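Local coordinates for bifunctional protein PutA (Bdellovibrio bacteriovorus, PDB 5UR2) that probably oxidises L-proline to L-glutamate in two steps, as a flavin-dependent proline dehydrogenase joined to an NAD+-dependent L-glutamate gamma-semialdehyde dehydrogenase, at residues Val924-Val929 with His941-Phe946; Gly777-Ala782 with Gly932-Met937; Gly748-Val753 with Ala874-Pro879. All blocks are in the same frame, centred on the assembly; numbering follows the deposited sequence.

Contact 1. Residues Val924-Val929 with His941-Phe946; sequences VGNLYV and HPFGGF
Asn926, at the start of strand 926-929 in the aldehyde dehydrogenase fold, reaches across to the loop 941-946 and bonds its backbone through both ends of the side-chain amide. Its CB leaves the strand toward that loop, and CG, anti to the carbonyl carbon (chi1 -80°), comes 4.0 Å from CD1 of Phe943. There the side chain forks. OD1 accepts the N-H of Gly944 at 3.1 Å, the donor lying almost on the extension of the C=O bond (163°). ND2 donates to Pro942 O over 3.0 Å, approaching from above that carbonyl's plane. Two bonds to carbonyl and amide two residues apart fix the rotation of the amide, whose plane lies 30° from the Phe943 ring. Lys954 NZ adds hydrogen bonds to the carbonyl oxygens of Gly925, Pro942 and Gly944, so one amine ties the strand end to the loop. The Phe943 side chain lies about 3 Å, at their nearest atoms, from that of Glu746, a predicted active-site residue, which places this loop at the wall of the probable catalytic site. Farther along the strand the hydroxyl end of Tyr928 rests near His941 CB, while His941 NE2 bonds Glu623 of the second subunit; strand 926-929 itself pairs in parallel with a strand of that subunit. At the other end two glycines draw the backbones close without side chains: Gly925 and Gly945 bring their CA atoms to 4.0 Å, and Gly925 CA makes a CH...O contact with Gly944 O. Beside them the Phe946 ring brings CE1 to 3.5 Å from Val924 O.

Contact 2. Residues Gly777-Ala782 with Gly932-Met937; sequences GQKCSA and GITGAM
The loop that carries Cys780, the predicted catalytic cysteine, meets the loop after strand 926-929 through Ser781 and Thr934. Their side chains point at each other: the methyl CG2 of Thr934 sits 3.5 Å from Ser781 OG and equally close to Ser781 O, and it also packs on Ala782 CA. With CG2 anti to its carbonyl carbon, Thr934 turns the methyl to the serine and sends OG1 the other way, to water. The CD1 methyl of Ile933 comes to 3.6 Å from Ser781 O, a carbonyl that is bonded to Thr904 OG1. Residues Lys779 to Ala782 form a type I beta turn, closed by a weak Ala782 N to Lys779 O bond; Cys780, second in it, takes no part in the contact, while Ser781, third, turns its CB toward Thr934. Polar links between the loops run through water. Lys779, fully extended beyond CB, forms a salt bridge with Glu589 and gives its NZ to two waters; one, at 3.1 Å from NZ, also bonds Thr934 OG1, and the other weakly takes the N-H of Gly935. A third water joins Ser781 OG, 3.0 Å away, to Ala936 N.

Contact 3. Residues Gly748-Val753 with Ala874-Pro879; sequences GGKNAV and AEIFGP
Lys750 and Glu875 bury the most surface here, and they pass each other in opposite senses: the lysine reaches to the backbone of residues 874-876, the glutamate to the backbone of Gly749. CG of Lys750 lies anti to the backbone N (chi1 -172°); the chain then bends at chi2 (69°) and runs straight to NZ. CD and CE both pass Ala874 O at 3.6 Å, and NZ donates to that oxygen over 2.9 Å from above the carbonyl plane. A water 3.0 Å from NZ takes the N-H of Ile876 as well, and Leu871 O accepts a further bond from the amine. Two carbonyls and a water accept bonds from the ammonium, which would probably help keep it charged although buried. The CD1 methyl of Ile876 packs beside NZ. Beyond this point the segment 748-753 runs on into a strand of the aldehyde dehydrogenase fold. Asn751 ND2 bonds the carbonyls of Cys780 and Ala782; Gly748 lies close to that predicted catalytic cysteine. Glu875, its CG likewise opposite the backbone N, is laid out straight to its carboxylate, which arrives alongside the two glycines. CG lies 3.2 Å from Gly749 O, and OE2 accepts Gly749 N at 3.1 Å along a nearly straight N-H line (167°), with the nitrogen well above the carboxylate plane. OE2 is also 3.1 Å from Gly749 O, with no hydrogen bond between them, so the carboxylate is held close to a carbonyl as well as to an N-H. The same oxygen stands in the plane of the Phe877 ring, at its edge. It makes the nearest approach to Gly748 as well, 3.6 Å from OE2 to Gly748 CA, while OE1 sits on the side of that glycine where a CB would stand.

In the fold
All three contacts lie in the aldehyde dehydrogenase part of the chain, on one mixed sheet and the loops at its strand ends. Contact 2 is central, its centre about 10 Å from those of both others, while the centres of contacts 1 and 3 are about 14 Å apart and the two do not touch. Both segments of contact 3 precede those of contact 1 in the sequence, and the segments of contact 2 alternate with those of each. Strands 751-755 and 926-929 flank strand 901-908 in parallel. Ala936 packs on Phe943 between contacts 2 and 1. Contact 2 carries the predicted catalytic Cys780, and contacts 1 and 3 each bring a residue, Phe943 and Gly748, close to it.

Contact 1. Residues Val924-Val929 with His941-Phe946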
ATOM      1  N   VAL B 924      -5.213   8.404  20.700  1.00 23.27           N
ATOM      2  CA  VAL B 924      -6.018   9.132  19.718  1.00 23.43           C
ATOM      3  C   VAL B 924      -5.596   8.737  18.304  1.00 22.88           C
ATOM      4  O   VAL B 924      -4.480   8.275  18.065  1.00 21.83           O
ATOM      5  CB  VAL B 924      -5.909  10.670  19.874  1.00 27.46           C
ATOM      6  CG1 VAL B 924      -6.526  11.142  21.204  1.00 20.30           C
ATOM      7  CG2 VAL B 924      -4.438  11.114  19.746  1.00 22.33           C
ATOM      8  N   GLY B 925      -6.514   8.925  17.353  1.00 21.82           N
ATOM      9  CA  GLY B 925      -6.188   8.634  15.967  1.00 21.23           C
ATOM     10  C   GLY B 925      -5.469   9.761  15.259  1.00 19.61           C
ATOM     11  O   GLY B 925      -4.753   9.522  14.287  1.00 25.70           O
ATOM     12  N   ASN B 926      -5.671  10.996  15.707  1.00 21.07           N
ATOM     13  CA  ASN B 926      -4.974  12.160  15.169  1.00 22.74           C
ATOM     14  C   ASN B 926      -4.369  12.910  16.340  1.00 23.96           C
ATOM     15  O   ASN B 926      -5.096  13.522  17.135  1.00 21.17           O
ATOM     16  CB  ASN B 926      -5.897  13.067  14.362  1.00 18.08           C
ATOM     17  CG  ASN B 926      -6.131  12.552  12.961  1.00 24.29           C
ATOM     18  OD1 ASN B 926      -7.006  11.713  12.719  1.00 21.92           O
ATOM     19  ND2 ASN B 926      -5.333  13.042  12.026  1.00 26.48           N
ATOM     20  N   LEU B 927      -3.048  12.832  16.447  1.00 16.86           N
ATOM     21  CA  LEU B 927      -2.286  13.425  17.529  1.00 17.31           C
ATOM     22  C   LEU B 927      -1.568  14.659  17.003  1.00 25.10           C
ATOM     23  O   LEU B 927      -0.935  14.606  15.944  1.00 27.21           O
ATOM     24  CB  LEU B 927      -1.280  12.414  18.074  1.00 17.68           C
ATOM     25  CG  LEU B 927      -0.647  12.657  19.429  1.00 32.94           C
ATOM     26  CD1 LEU B 927      -0.391  11.299  20.115  1.00 41.82           C
ATOM     27  CD2 LEU B 927       0.618  13.445  19.274  1.00 29.69           C
ATOM     28  N   TYR B 928      -1.640  15.758  17.747  1.00 23.07           N
ATOM     29  CA  TYR B 928      -1.009  17.004  17.329  1.00 21.04           C
ATOM     30  C   TYR B 928      -0.043  17.493  18.391  1.00 21.54           C
ATOM     31  O   TYR B 928      -0.342  17.438  19.588  1.00 24.37           O
ATOM     32  CB  TYR B 928      -2.055  18.099  17.037  1.00 19.59           C
ATOM     33  CG  TYR B 928      -2.955  17.737  15.891  1.00 22.86           C
ATOM     34  CD1 TYR B 928      -2.581  18.021  14.585  1.00 22.28           C
ATOM     35  CD2 TYR B 928      -4.166  17.075  16.108  1.00 26.12           C
ATOM     36  CE1 TYR B 928      -3.379  17.676  13.526  1.00 20.85           C
ATOM     37  CE2 TYR B 928      -4.982  16.740  15.055  1.00 23.10           C
ATOM     38  CZ  TYR B 928      -4.580  17.045  13.765  1.00 23.62           C
ATOM     39  OH  TYR B 928      -5.374  16.719  12.704  1.00 22.15           O
ATOM     40  N   VAL B 929       1.107  17.999  17.948  1.00 24.93           N
ATOM     41  CA  VAL B 929       2.117  18.564  18.837  1.00 19.63           C
ATOM     42  C   VAL B 929       2.329  20.024  18.458  1.00 23.30           C
ATOM     43  O   VAL B 929       2.670  20.336  17.306  1.00 21.81           O
ATOM     44  CB  VAL B 929       3.431  17.767  18.789  1.00 20.12           C
ATOM     45  CG1 VAL B 929       4.480  18.386  19.700  1.00 22.67           C
ATOM     46  CG2 VAL B 929       3.170  16.329  19.208  1.00 21.13           C
ATOM     47  N   HIS B 941      -3.175  15.083   6.932  1.00 19.11           N
ATOM     48  CA  HIS B 941      -3.582  14.559   8.241  1.00 23.04           C
ATOM     49  C   HIS B 941      -4.745  13.583   8.073  1.00 23.40           C
ATOM     50  O   HIS B 941      -5.895  13.897   8.413  1.00 23.87           O
ATOM     51  CB  HIS B 941      -3.979  15.697   9.191  1.00 19.25           C
ATOM     52  CG  HIS B 941      -3.251  16.975   8.943  1.00 19.41           C
ATOM     53  ND1 HIS B 941      -3.811  18.022   8.247  1.00 22.76           N
ATOM     54  CD2 HIS B 941      -2.023  17.394   9.334  1.00 25.39           C
ATOM     55  CE1 HIS B 941      -2.947  19.023   8.193  1.00 24.30           C
ATOM     56  NE2 HIS B 941      -1.853  18.667   8.845  1.00 20.49           N
ATOM     57  N   PRO B 942      -4.478  12.379   7.572  1.00 23.56           N
ATOM     58  CA  PRO B 942      -5.564  11.407   7.386  1.00 25.58           C
ATOM     59  C   PRO B 942      -6.338  11.237   8.687  1.00 23.58           C
ATOM     60  O   PRO B 942      -5.754  11.060   9.761  1.00 24.08           O
ATOM     61  CB  PRO B 942      -4.823  10.131   6.978  1.00 29.34           C
ATOM     62  CG  PRO B 942      -3.566  10.636   6.328  1.00 20.50           C
ATOM     63  CD  PRO B 942      -3.167  11.810   7.200  1.00 19.42           C
ATOM     64  N   PHE B 943      -7.660  11.332   8.595  1.00 20.38           N
ATOM     65  CA  PHE B 943      -8.488  11.672   9.746  1.00 22.91           C
ATOM     66  C   PHE B 943      -9.392  10.515  10.167  1.00 19.62           C
ATOM     67  O   PHE B 943     -10.126   9.959   9.345  1.00 24.89           O
ATOM     68  CB  PHE B 943      -9.327  12.915   9.442  1.00 19.69           C
ATOM     69  CG  PHE B 943     -10.151  13.368  10.611  1.00 23.81           C
ATOM     70  CD1 PHE B 943      -9.569  14.088  11.646  1.00 22.17           C
ATOM     71  CD2 PHE B 943     -11.491  13.023  10.702  1.00 25.91           C
ATOM     72  CE1 PHE B 943     -10.306  14.484  12.743  1.00 22.94           C
ATOM     73  CE2 PHE B 943     -12.241  13.415  11.803  1.00 29.97           C
ATOM     74  CZ  PHE B 943     -11.645  14.153  12.826  1.00 28.30           C
ATOM     75  N   GLY B 944      -9.385  10.195  11.445  1.00 24.35           N
ATOM     76  CA  GLY B 944     -10.215   9.119  11.960  1.00 15.43           C
ATOM     77  C   GLY B 944      -9.591   8.527  13.198  1.00 26.16           C
ATOM     78  O   GLY B 944      -8.401   8.686  13.475  1.00 27.56           O
ATOM     79  N   GLY B 945     -10.419   7.834  13.977  1.00 21.22           N
ATOM     80  CA  GLY B 945      -9.956   7.341  15.260  1.00 28.21           C
ATOM     81  C   GLY B 945     -10.594   6.047  15.721  1.00 29.01           C
ATOM     82  O   GLY B 945     -11.288   5.370  14.955  1.00 28.15           O
ATOM     83  N   PHE B 946     -10.371   5.692  16.978  1.00 29.56           N
ATOM     84  CA  PHE B 946     -10.806   4.385  17.440  1.00 29.98           C
ATOM     85  C   PHE B 946     -11.590   4.519  18.742  1.00 25.11           C
ATOM     86  O   PHE B 946     -12.193   5.569  18.986  1.00 24.91           O
ATOM     87  CB  PHE B 946      -9.597   3.427  17.563  1.00 30.76           C
ATOM     88  CG  PHE B 946      -8.338   4.052  18.155  1.00 24.31           C
ATOM     89  CD1 PHE B 946      -7.457   4.772  17.351  1.00 20.29           C
ATOM     90  CD2 PHE B 946      -8.007   3.855  19.498  1.00 20.76           C
ATOM     91  CE1 PHE B 946      -6.288   5.338  17.878  1.00 24.20           C
ATOM     92  CE2 PHE B 946      -6.837   4.421  20.042  1.00 20.27           C
ATOM     93  CZ  PHE B 946      -5.971   5.161  19.217  1.00 23.69           C
TER

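Contact 2. Residues Gly777-Ala782 with Gly932-Met937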
ATOM      1  N   GLY B 777     -17.523  25.048  17.965  1.00 24.53           N
ATOM      2  CA  GLY B 777     -17.261  23.751  18.540  1.00 24.82           C
ATOM      3  C   GLY B 777     -18.005  22.611  17.887  1.00 28.14           C
ATOM      4  O   GLY B 777     -17.955  21.491  18.401  1.00 23.05           O
ATOM      5  N   GLN B 778     -18.667  22.850  16.755  1.00 23.44           N
ATOM      6  CA  GLN B 778     -19.472  21.819  16.095  1.00 19.78           C
ATOM      7  C   GLN B 778     -18.621  20.980  15.134  1.00 25.13           C
ATOM      8  O   GLN B 778     -18.877  20.895  13.932  1.00 22.78           O
ATOM      9  CB  GLN B 778     -20.653  22.459  15.366  1.00 23.86           C
ATOM     10  CG  GLN B 778     -21.576  23.343  16.255  1.00 22.99           C
ATOM     11  CD  GLN B 778     -22.749  23.944  15.468  1.00 25.09           C
ATOM     12  OE1 GLN B 778     -23.903  23.540  15.651  1.00 25.85           O
ATOM     13  NE2 GLN B 778     -22.451  24.896  14.577  1.00 28.35           N
ATOM     14  N   LYS B 779     -17.584  20.352  15.688  1.00 26.46           N
ATOM     15  CA  LYS B 779     -16.698  19.478  14.934  1.00 20.90           C
ATOM     16  C   LYS B 779     -16.432  18.232  15.752  1.00 26.19           C
ATOM     17  O   LYS B 779     -16.381  18.292  16.983  1.00 28.74           O
ATOM     18  CB  LYS B 779     -15.361  20.145  14.583  1.00 17.53           C
ATOM     19  CG  LYS B 779     -15.496  21.485  13.875  1.00 20.79           C
ATOM     20  CD  LYS B 779     -14.146  22.058  13.419  1.00 18.81           C
ATOM     21  CE  LYS B 779     -14.357  23.466  12.792  1.00 17.14           C
ATOM     22  NZ  LYS B 779     -13.116  24.092  12.260  1.00 22.53           N
ATOM     23  N   CYS B 780     -16.310  17.096  15.071  1.00 17.00           N
ATOM     24  CA  CYS B 780     -15.934  15.883  15.783  1.00 23.91           C
ATOM     25  C   CYS B 780     -14.529  15.982  16.350  1.00 22.80           C
ATOM     26  O   CYS B 780     -14.203  15.262  17.301  1.00 19.02           O
ATOM     27  CB  CYS B 780     -16.044  14.651  14.863  1.00 31.88           C
ATOM     28  SG  CYS B 780     -17.747  14.161  14.359  1.00 41.38           S
ATOM     29  N   SER B 781     -13.691  16.841  15.773  1.00 16.85           N
ATOM     30  CA  SER B 781     -12.317  17.041  16.212  1.00 17.82           C
ATOM     31  C   SER B 781     -12.170  18.153  17.250  1.00 19.54           C
ATOM     32  O   SER B 781     -11.044  18.410  17.696  1.00 18.43           O
ATOM     33  CB  SER B 781     -11.430  17.355  14.995  1.00 21.22           C
ATOM     34  OG  SER B 781     -11.900  18.516  14.319  1.00 20.62           O
ATOM     35  N   ALA B 782     -13.266  18.814  17.634  1.00 20.97           N
ATOM     36  CA  ALA B 782     -13.176  20.028  18.442  1.00 26.01           C
ATOM     37  C   ALA B 782     -12.592  19.734  19.820  1.00 26.57           C
ATOM     38  O   ALA B 782     -12.882  18.701  20.436  1.00 26.99           O
ATOM     39  CB  ALA B 782     -14.558  20.673  18.590  1.00 21.35           C
ATOM     40  N   GLY B 932      -3.031  23.486  16.893  1.00 23.25           N
ATOM     41  CA  GLY B 932      -4.420  23.116  17.136  1.00 17.06           C
ATOM     42  C   GLY B 932      -4.777  21.718  16.617  1.00 16.79           C
ATOM     43  O   GLY B 932      -4.048  21.097  15.844  1.00 23.46           O
ATOM     44  N   ILE B 933      -5.926  21.200  17.064  1.00 16.94           N
ATOM     45  CA  ILE B 933      -6.272  19.800  16.838  1.00 18.27           C
ATOM     46  C   ILE B 933      -7.442  19.643  15.881  1.00 26.26           C
ATOM     47  O   ILE B 933      -7.970  18.535  15.737  1.00 22.55           O
ATOM     48  CB  ILE B 933      -6.562  19.060  18.154  1.00 17.32           C
ATOM     49  CG1 ILE B 933      -7.796  19.643  18.842  1.00 21.00           C
ATOM     50  CG2 ILE B 933      -5.358  19.096  19.074  1.00 17.70           C
ATOM     51  CD1 ILE B 933      -8.327  18.757  19.986  1.00 18.14           C
ATOM     52  N   THR B 934      -7.852  20.714  15.214  1.00 16.28           N
ATOM     53  CA  THR B 934      -8.856  20.663  14.173  1.00 18.41           C
ATOM     54  C   THR B 934      -8.172  20.984  12.843  1.00 18.53           C
ATOM     55  O   THR B 934      -6.943  21.062  12.771  1.00 19.38           O
ATOM     56  CB  THR B 934     -10.020  21.613  14.497  1.00 18.11           C
ATOM     57  OG1 THR B 934      -9.578  22.975  14.459  1.00 18.55           O
ATOM     58  CG2 THR B 934     -10.581  21.315  15.880  1.00 18.63           C
ATOM     59  N   GLY B 935      -8.962  21.121  11.779  1.00 27.58           N
ATOM     60  CA  GLY B 935      -8.415  21.466  10.471  1.00 29.07           C
ATOM     61  C   GLY B 935      -7.624  20.377   9.765  1.00 28.29           C
ATOM     62  O   GLY B 935      -6.708  20.686   8.987  1.00 26.17           O
ATOM     63  N   ALA B 936      -7.937  19.110  10.018  1.00 18.99           N
ATOM     64  CA  ALA B 936      -7.264  18.031   9.301  1.00 24.28           C
ATOM     65  C   ALA B 936      -7.487  18.182   7.801  1.00 22.22           C
ATOM     66  O   ALA B 936      -8.606  18.423   7.351  1.00 22.54           O
ATOM     67  CB  ALA B 936      -7.779  16.660   9.769  1.00 14.52           C
ATOM     68  N   MET B 937      -6.422  18.041   7.025  1.00 21.87           N
ATOM     69  CA  MET B 937      -6.502  18.168   5.576  1.00 21.24           C
ATOM     70  C   MET B 937      -6.201  16.834   4.904  1.00 18.52           C
ATOM     71  O   MET B 937      -5.398  16.035   5.396  1.00 16.67           O
ATOM     72  CB  MET B 937      -5.529  19.225   5.058  1.00 19.54           C
ATOM     73  CG  MET B 937      -5.754  20.613   5.667  1.00 20.14           C
ATOM     74  SD  MET B 937      -4.550  21.788   5.024  1.00 26.84           S
ATOM     75  CE  MET B 937      -5.127  22.034   3.336  1.00 13.39           C
TER
HETATM   76  O   HOH W   1     -11.780  24.634  14.959  1.00 26.64           O
HETATM   77  O   HOH W   2     -11.771  22.075  10.831  1.00 44.64           O
HETATM   78  O   HOH W   3     -10.417  18.013  11.758  1.00 29.20           O

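Contact 3. Residues Gly748-Val753 with Ala874-Pro879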
ATOM      1  N   GLY B 748     -17.431  10.737  16.404  1.00 38.73           N
ATOM      2  CA  GLY B 748     -17.213  11.836  17.329  1.00 40.70           C
ATOM      3  C   GLY B 748     -16.145  11.563  18.377  1.00 36.67           C
ATOM      4  O   GLY B 748     -15.536  10.489  18.453  1.00 30.29           O
ATOM      5  N   GLY B 749     -15.927  12.586  19.209  1.00 33.16           N
ATOM      6  CA  GLY B 749     -14.865  12.547  20.193  1.00 25.76           C
ATOM      7  C   GLY B 749     -15.157  13.441  21.376  1.00 28.51           C
ATOM      8  O   GLY B 749     -16.148  14.174  21.410  1.00 29.35           O
ATOM      9  N   LYS B 750     -14.290  13.317  22.382  1.00 24.59           N
ATOM     10  CA  LYS B 750     -14.232  14.200  23.546  1.00 25.91           C
ATOM     11  C   LYS B 750     -12.762  14.581  23.658  1.00 20.20           C
ATOM     12  O   LYS B 750     -12.022  14.019  24.465  1.00 25.47           O
ATOM     13  CB  LYS B 750     -14.746  13.517  24.813  1.00 23.07           C
ATOM     14  CG  LYS B 750     -14.893  14.440  26.005  1.00 21.74           C
ATOM     15  CD  LYS B 750     -16.030  15.430  25.801  1.00 23.66           C
ATOM     16  CE  LYS B 750     -16.128  16.449  26.937  1.00 29.38           C
ATOM     17  NZ  LYS B 750     -17.289  17.377  26.737  1.00 30.64           N
ATOM     18  N   ASN B 751     -12.333  15.501  22.801  1.00 19.72           N
ATOM     19  CA  ASN B 751     -10.922  15.694  22.515  1.00 24.86           C
ATOM     20  C   ASN B 751     -10.272  16.691  23.470  1.00 28.37           C
ATOM     21  O   ASN B 751     -10.821  17.762  23.745  1.00 26.27           O
ATOM     22  CB  ASN B 751     -10.776  16.159  21.070  1.00 25.00           C
ATOM     23  CG  ASN B 751     -11.617  15.330  20.126  1.00 25.08           C
ATOM     24  OD1 ASN B 751     -11.377  14.123  19.958  1.00 21.70           O
ATOM     25  ND2 ASN B 751     -12.619  15.955  19.517  1.00 18.98           N
ATOM     26  N   ALA B 752      -9.071  16.347  23.935  1.00 26.48           N
ATOM     27  CA  ALA B 752      -8.355  17.138  24.919  1.00 25.41           C
ATOM     28  C   ALA B 752      -7.087  17.729  24.310  1.00 29.06           C
ATOM     29  O   ALA B 752      -6.477  17.149  23.408  1.00 20.99           O
ATOM     30  CB  ALA B 752      -8.004  16.292  26.148  1.00 21.19           C
ATOM     31  N   VAL B 753      -6.715  18.909  24.797  1.00 30.25           N
ATOM     32  CA  VAL B 753      -5.401  19.493  24.564  1.00 22.00           C
ATOM     33  C   VAL B 753      -4.693  19.577  25.914  1.00 28.81           C
ATOM     34  O   VAL B 753      -5.257  20.094  26.888  1.00 29.91           O
ATOM     35  CB  VAL B 753      -5.509  20.878  23.899  1.00 20.74           C
ATOM     36  CG1 VAL B 753      -4.110  21.472  23.683  1.00 19.93           C
ATOM     37  CG2 VAL B 753      -6.248  20.768  22.573  1.00 19.35           C
ATOM     38  N   ALA B 874     -19.109  13.396  28.164  1.00 23.77           N
ATOM     39  CA  ALA B 874     -20.116  13.347  27.110  1.00 26.70           C
ATOM     40  C   ALA B 874     -19.840  14.416  26.065  1.00 26.50           C
ATOM     41  O   ALA B 874     -19.546  15.567  26.404  1.00 27.74           O
ATOM     42  CB  ALA B 874     -21.521  13.542  27.698  1.00 25.22           C
ATOM     43  N   GLU B 875     -19.931  14.036  24.791  1.00 29.53           N
ATOM     44  CA  GLU B 875     -19.676  14.990  23.712  1.00 28.52           C
ATOM     45  C   GLU B 875     -20.826  15.980  23.627  1.00 35.61           C
ATOM     46  O   GLU B 875     -21.994  15.588  23.667  1.00 35.06           O
ATOM     47  CB  GLU B 875     -19.495  14.275  22.369  1.00 25.36           C
ATOM     48  CG  GLU B 875     -19.177  15.223  21.200  1.00 27.05           C
ATOM     49  CD  GLU B 875     -19.060  14.496  19.856  1.00 33.06           C
ATOM     50  OE1 GLU B 875     -19.923  13.629  19.587  1.00 34.60           O
ATOM     51  OE2 GLU B 875     -18.130  14.805  19.060  1.00 29.66           O
ATOM     52  N   ILE B 876     -20.500  17.269  23.523  1.00 33.29           N
ATOM     53  CA  ILE B 876     -21.512  18.310  23.530  1.00 31.86           C
ATOM     54  C   ILE B 876     -21.762  18.879  22.140  1.00 27.19           C
ATOM     55  O   ILE B 876     -22.896  19.266  21.839  1.00 26.58           O
ATOM     56  CB  ILE B 876     -21.121  19.431  24.509  1.00 32.86           C
ATOM     57  CG1 ILE B 876     -20.889  18.868  25.917  1.00 39.92           C
ATOM     58  CG2 ILE B 876     -22.196  20.505  24.534  1.00 30.94           C
ATOM     59  CD1 ILE B 876     -20.321  19.904  26.913  1.00 23.57           C
ATOM     60  N   PHE B 877     -20.741  18.922  21.282  1.00 27.38           N
ATOM     61  CA  PHE B 877     -20.870  19.473  19.932  1.00 27.13           C
ATOM     62  C   PHE B 877     -21.348  20.920  19.982  1.00 28.99           C
ATOM     63  O   PHE B 877     -22.215  21.335  19.211  1.00 28.16           O
ATOM     64  CB  PHE B 877     -21.795  18.617  19.062  1.00 23.25           C
ATOM     65  CG  PHE B 877     -21.202  18.262  17.733  1.00 27.05           C
ATOM     66  CD1 PHE B 877     -20.176  17.319  17.650  1.00 22.18           C
ATOM     67  CD2 PHE B 877     -21.660  18.864  16.571  1.00 23.65           C
ATOM     68  CE1 PHE B 877     -19.609  16.988  16.431  1.00 24.16           C
ATOM     69  CE2 PHE B 877     -21.102  18.547  15.347  1.00 26.51           C
ATOM     70  CZ  PHE B 877     -20.072  17.598  15.274  1.00 27.47           C
ATOM     71  N   GLY B 878     -20.780  21.682  20.915  1.00 29.88           N
ATOM     72  CA  GLY B 878     -21.107  23.072  21.102  1.00 29.94           C
ATOM     73  C   GLY B 878     -19.916  23.832  21.652  1.00 33.49           C
ATOM     74  O   GLY B 878     -18.847  23.261  21.913  1.00 27.01           O
ATOM     75  N   PRO B 879     -20.074  25.213  21.830  1.00 32.57           N
ATOM     76  CA  PRO B 879     -18.939  26.047  22.269  1.00 27.78           C
ATOM     77  C   PRO B 879     -18.751  26.009  23.784  1.00 26.81           C
ATOM     78  O   PRO B 879     -18.894  27.014  24.484  1.00 29.41           O
ATOM     79  CB  PRO B 879     -19.340  27.435  21.749  1.00 23.78           C
ATOM     80  CG  PRO B 879     -20.834  27.437  21.840  1.00 21.86           C
ATOM     81  CD  PRO B 879     -21.275  26.017  21.532  1.00 21.64           C
TER
HETATM   82  O   HOH W   4     -17.966  18.234  23.904  1.00 22.57           O